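Local coordinates for protein putative oxidoreductase (Bacteroides fragilis NCTC 9343, PDB 3FHL) that probably acts as an NAD(P)-dependent oxidoreductase of the Gfo/Idh/MocA family, although its substrate is not known, at residues C[123-134]-C[182-190]. Residues are numbered along the deposited sequence; the frame is centred on the assembly and turned at random.
Sequences QNRRWDADFLTV and HLIDQAIQL
Q186 lies flat over one face of the F131 ring, with its CG 3.6 Å from the ring centroid in a CH-pi contact and the amide plane turned only 7° from the ring. The extended chain runs past the phenyl in the opposite direction, which carries NE2 to the backbone of the 3-10 turn, where it donates to R125 O at 2.9 Å from above the carbonyl plane. The other N-H of that amide meets a water shared with D128 and D130, so the NE2 end is fully engaged. F131 also packs against L190, with F131 CE1 3.6 Å from L190 CD1.

One residue earlier on the helix, D185 is gripped side-on by R126: NE reaches OD2 at 2.8 Å, nearly straight at 164°, and NH1 reaches OD1, both through syn lone pairs. The Q189 amide stacks on one face of this guanidinium, planes 9° apart, while D330 and the carbonyl of E325 take its outer nitrogens. Near the N-terminal end of helix 180-191, R125 lays CD over the H182 ring, 3.9 Å from its centroid, and sends NH1 on to D128.

The contact thus joins the chain leaving the last Rossmann strand, 119-122, to a helix of the C-terminal alpha/beta domain. Lying between D185 and D330, the R126 guanidinium would probably hold both carboxylates ionised in this buried place, and its bonds to D185, D330 and the E325 carbonyl should fix its rotation.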
loop_
_atom_site.group_PDB
_atom_site.type_symbol
_atom_site.label_atom_id
_atom_site.label_comp_id
_atom_site.label_asym_id
_atom_site.label_seq_id
_atom_site.Cartn_x
_atom_site.Cartn_y
_atom_site.Cartn_z
ATOM N N GLN C 123 15.723 -4.546 20.067
ATOM C CA GLN C 123 14.897 -4.482 18.859
ATOM C C GLN C 123 15.192 -5.718 18.025
ATOM O O GLN C 123 16.049 -5.703 17.140
ATOM C CB GLN C 123 15.173 -3.185 18.074
ATOM C CG GLN C 123 14.983 -1.902 18.902
ATOM C CD GLN C 123 14.751 -0.669 18.058
ATOM O OE1 GLN C 123 13.707 -0.529 17.429
ATOM N NE2 GLN C 123 15.716 0.247 18.059
ATOM N N ASN C 124 14.472 -6.802 18.306
ATOM C CA ASN C 124 14.822 -8.103 17.756
ATOM C C ASN C 124 14.441 -8.385 16.309
ATOM O O ASN C 124 14.975 -9.321 15.705
ATOM C CB ASN C 124 14.278 -9.227 18.635
ATOM C CG ASN C 124 12.772 -9.186 18.802
ATOM O OD1 ASN C 124 12.089 -8.259 18.388
ATOM N ND2 ASN C 124 12.251 -10.203 19.442
ATOM N N ARG C 125 13.533 -7.586 15.750
ATOM C CA ARG C 125 13.059 -7.854 14.395
ATOM C C ARG C 125 14.065 -7.478 13.320
ATOM O O ARG C 125 13.858 -7.754 12.136
ATOM C CB ARG C 125 11.665 -7.263 14.156
ATOM C CG ARG C 125 10.579 -8.037 14.935
ATOM C CD ARG C 125 9.195 -7.754 14.397
ATOM N NE ARG C 125 8.145 -8.420 15.170
ATOM C CZ ARG C 125 7.723 -9.668 14.967
ATOM N NH1 ARG C 125 8.267 -10.429 14.015
ATOM N NH2 ARG C 125 6.756 -10.158 15.732
ATOM N N ARG C 126 15.195 -6.918 13.749
ATOM C CA ARG C 126 16.363 -6.800 12.887
ATOM C C ARG C 126 16.940 -8.182 12.555
ATOM O O ARG C 126 17.683 -8.336 11.590
ATOM C CB ARG C 126 17.430 -5.949 13.563
ATOM C CG ARG C 126 16.983 -4.539 13.852
ATOM C CD ARG C 126 18.166 -3.672 14.145
ATOM N NE ARG C 126 17.815 -2.380 14.724
ATOM C CZ ARG C 126 18.721 -1.501 15.136
ATOM N NH1 ARG C 126 18.353 -0.336 15.644
ATOM N NH2 ARG C 126 20.008 -1.793 15.028
ATOM N N TRP C 127 16.566 -9.187 13.344
ATOM C CA TRP C 127 17.021 -10.560 13.088
ATOM C C TRP C 127 15.878 -11.501 12.703
ATOM O O TRP C 127 16.002 -12.714 12.828
ATOM C CB TRP C 127 17.797 -11.105 14.299
ATOM C CG TRP C 127 19.117 -10.398 14.534
ATOM C CD1 TRP C 127 20.325 -10.687 13.948
ATOM C CD2 TRP C 127 19.346 -9.281 15.389
ATOM N NE1 TRP C 127 21.293 -9.809 14.393
ATOM C CE2 TRP C 127 20.720 -8.940 15.281
ATOM C CE3 TRP C 127 18.527 -8.522 16.235
ATOM C CZ2 TRP C 127 21.285 -7.884 15.992
ATOM C CZ3 TRP C 127 19.098 -7.474 16.949
ATOM C CH2 TRP C 127 20.463 -7.162 16.815
ATOM N N ASP C 128 14.759 -10.942 12.234
ATOM C CA ASP C 128 13.720 -11.762 11.595
ATOM C C ASP C 128 14.309 -12.337 10.317
ATOM O O ASP C 128 15.110 -11.668 9.668
ATOM C CB ASP C 128 12.488 -10.912 11.260
ATOM C CG ASP C 128 11.493 -10.819 12.414
ATOM O OD1 ASP C 128 11.750 -11.385 13.499
ATOM O OD2 ASP C 128 10.432 -10.177 12.240
ATOM N N ALA C 129 13.917 -13.566 9.967
ATOM C CA ALA C 129 14.353 -14.210 8.717
ATOM C C ALA C 129 14.108 -13.348 7.481
ATOM O O ALA C 129 14.991 -13.211 6.636
ATOM C CB ALA C 129 13.670 -15.593 8.546
ATOM N N ASP C 130 12.916 -12.758 7.393
ATOM C CA ASP C 130 12.543 -11.947 6.231
ATOM C C ASP C 130 13.425 -10.724 6.042
ATOM O O ASP C 130 13.933 -10.508 4.956
ATOM C CB ASP C 130 11.039 -11.584 6.223
ATOM C CG ASP C 130 10.530 -11.060 7.567
ATOM O OD1 ASP C 130 11.261 -10.352 8.291
ATOM O OD2 ASP C 130 9.366 -11.356 7.895
ATOM N N PHE C 131 13.626 -9.956 7.116
ATOM C CA PHE C 131 14.478 -8.747 7.067
ATOM C C PHE C 131 15.957 -9.044 6.806
ATOM O O PHE C 131 16.622 -8.349 6.011
ATOM C CB PHE C 131 14.323 -7.948 8.356
ATOM C CG PHE C 131 15.076 -6.648 8.357
ATOM C CD1 PHE C 131 14.726 -5.624 7.473
ATOM C CD2 PHE C 131 16.124 -6.440 9.242
ATOM C CE1 PHE C 131 15.412 -4.420 7.468
ATOM C CE2 PHE C 131 16.829 -5.214 9.244
ATOM C CZ PHE C 131 16.459 -4.210 8.360
ATOM N N LEU C 132 16.486 -10.072 7.473
ATOM C CA LEU C 132 17.846 -10.547 7.181
ATOM C C LEU C 132 18.004 -10.954 5.719
ATOM O O LEU C 132 19.044 -10.720 5.114
ATOM C CB LEU C 132 18.217 -11.723 8.104
ATOM C CG LEU C 132 18.460 -11.376 9.579
ATOM C CD1 LEU C 132 18.774 -12.650 10.368
ATOM C CD2 LEU C 132 19.612 -10.377 9.742
ATOM N N THR C 133 16.965 -11.564 5.155
ATOM C CA THR C 133 16.997 -11.937 3.756
ATOM C C THR C 133 16.954 -10.698 2.874
ATOM O O THR C 133 17.702 -10.610 1.908
ATOM C CB THR C 133 15.847 -12.890 3.411
ATOM O OG1 THR C 133 15.907 -14.032 4.280
ATOM C CG2 THR C 133 15.974 -13.357 1.984
ATOM N N VAL C 134 16.108 -9.730 3.230
ATOM C CA VAL C 134 16.092 -8.429 2.526
ATOM C C VAL C 134 17.493 -7.792 2.511
ATOM O O VAL C 134 17.977 -7.413 1.456
ATOM C CB VAL C 134 15.017 -7.448 3.108
ATOM C CG1 VAL C 134 15.243 -5.985 2.625
ATOM C CG2 VAL C 134 13.594 -7.934 2.768
ATOM N N HIS C 182 8.704 -1.440 14.994
ATOM C CA HIS C 182 9.540 -2.448 14.329
ATOM C C HIS C 182 9.840 -2.117 12.866
ATOM O O HIS C 182 10.968 -2.288 12.410
ATOM C CB HIS C 182 8.902 -3.846 14.396
ATOM C CG HIS C 182 8.682 -4.356 15.783
ATOM N ND1 HIS C 182 9.712 -4.772 16.596
ATOM C CD2 HIS C 182 7.542 -4.561 16.485
ATOM C CE1 HIS C 182 9.219 -5.188 17.747
ATOM N NE2 HIS C 182 7.904 -5.073 17.704
ATOM N N LEU C 183 8.831 -1.645 12.134
ATOM C CA LEU C 183 8.975 -1.386 10.697
ATOM C C LEU C 183 9.811 -0.154 10.431
ATOM O O LEU C 183 10.591 -0.129 9.482
ATOM C CB LEU C 183 7.596 -1.218 10.021
ATOM C CG LEU C 183 6.616 -2.399 10.163
ATOM C CD1 LEU C 183 5.410 -2.197 9.281
ATOM C CD2 LEU C 183 7.287 -3.745 9.812
ATOM N N ILE C 184 9.574 0.889 11.221
ATOM C CA ILE C 184 10.343 2.122 11.134
ATOM C C ILE C 184 11.818 1.870 11.477
ATOM O O ILE C 184 12.704 2.312 10.749
ATOM C CB ILE C 184 9.769 3.227 12.053
ATOM C CG1 ILE C 184 8.390 3.688 11.556
ATOM C CG2 ILE C 184 10.709 4.413 12.058
ATOM C CD1 ILE C 184 7.509 4.335 12.613
ATOM N N ASP C 185 12.068 1.151 12.575
ATOM C CA ASP C 185 13.449 0.772 12.932
ATOM C C ASP C 185 14.211 0.117 11.780
ATOM O O ASP C 185 15.313 0.552 11.423
ATOM C CB ASP C 185 13.466 -0.138 14.157
ATOM C CG ASP C 185 14.876 -0.568 14.539
ATOM O OD1 ASP C 185 15.716 0.318 14.867
ATOM O OD2 ASP C 185 15.135 -1.794 14.505
ATOM N N GLN C 186 13.587 -0.887 11.169
ATOM C CA GLN C 186 14.132 -1.552 9.992
ATOM C C GLN C 186 14.393 -0.590 8.848
ATOM O O GLN C 186 15.454 -0.663 8.226
ATOM C CB GLN C 186 13.192 -2.665 9.519
ATOM C CG GLN C 186 13.152 -3.925 10.416
ATOM C CD GLN C 186 12.092 -4.916 9.953
ATOM O OE1 GLN C 186 11.234 -4.572 9.144
ATOM N NE2 GLN C 186 12.144 -6.152 10.464
ATOM N N ALA C 187 13.446 0.319 8.571
ATOM C CA ALA C 187 13.615 1.238 7.433
ATOM C C ALA C 187 14.766 2.206 7.649
ATOM O O ALA C 187 15.531 2.477 6.717
ATOM C CB ALA C 187 12.314 2.006 7.124
ATOM N N ILE C 188 14.879 2.712 8.875
ATOM C CA ILE C 188 15.997 3.608 9.261
ATOM C C ILE C 188 17.350 2.898 9.162
ATOM O O ILE C 188 18.324 3.472 8.661
ATOM C CB ILE C 188 15.809 4.191 10.685
ATOM C CG1 ILE C 188 14.586 5.117 10.731
ATOM C CG2 ILE C 188 17.059 4.970 11.155
ATOM C CD1 ILE C 188 14.146 5.428 12.165
ATOM N N GLN C 189 17.407 1.642 9.607
ATOM C CA GLN C 189 18.640 0.852 9.463
ATOM C C GLN C 189 19.105 0.740 8.010
ATOM O O GLN C 189 20.300 0.876 7.714
ATOM C CB GLN C 189 18.493 -0.535 10.111
ATOM C CG GLN C 189 18.557 -0.493 11.641
ATOM C CD GLN C 189 19.860 0.142 12.159
ATOM O OE1 GLN C 189 20.951 -0.379 11.916
ATOM N NE2 GLN C 189 19.743 1.267 12.868
ATOM N N LEU C 190 18.168 0.525 7.092
ATOM C CA LEU C 190 18.548 0.381 5.692
ATOM C C LEU C 190 18.815 1.688 4.963
ATOM O O LEU C 190 19.701 1.735 4.123
ATOM C CB LEU C 190 17.508 -0.428 4.913
ATOM C CG LEU C 190 17.178 -1.841 5.398
ATOM C CD1 LEU C 190 16.045 -2.413 4.568
ATOM C CD2 LEU C 190 18.388 -2.760 5.344
HETATM O O HOH W 1 12.626 -4.798 16.278
HETATM O O HOH W 2 10.504 -8.455 10.199
#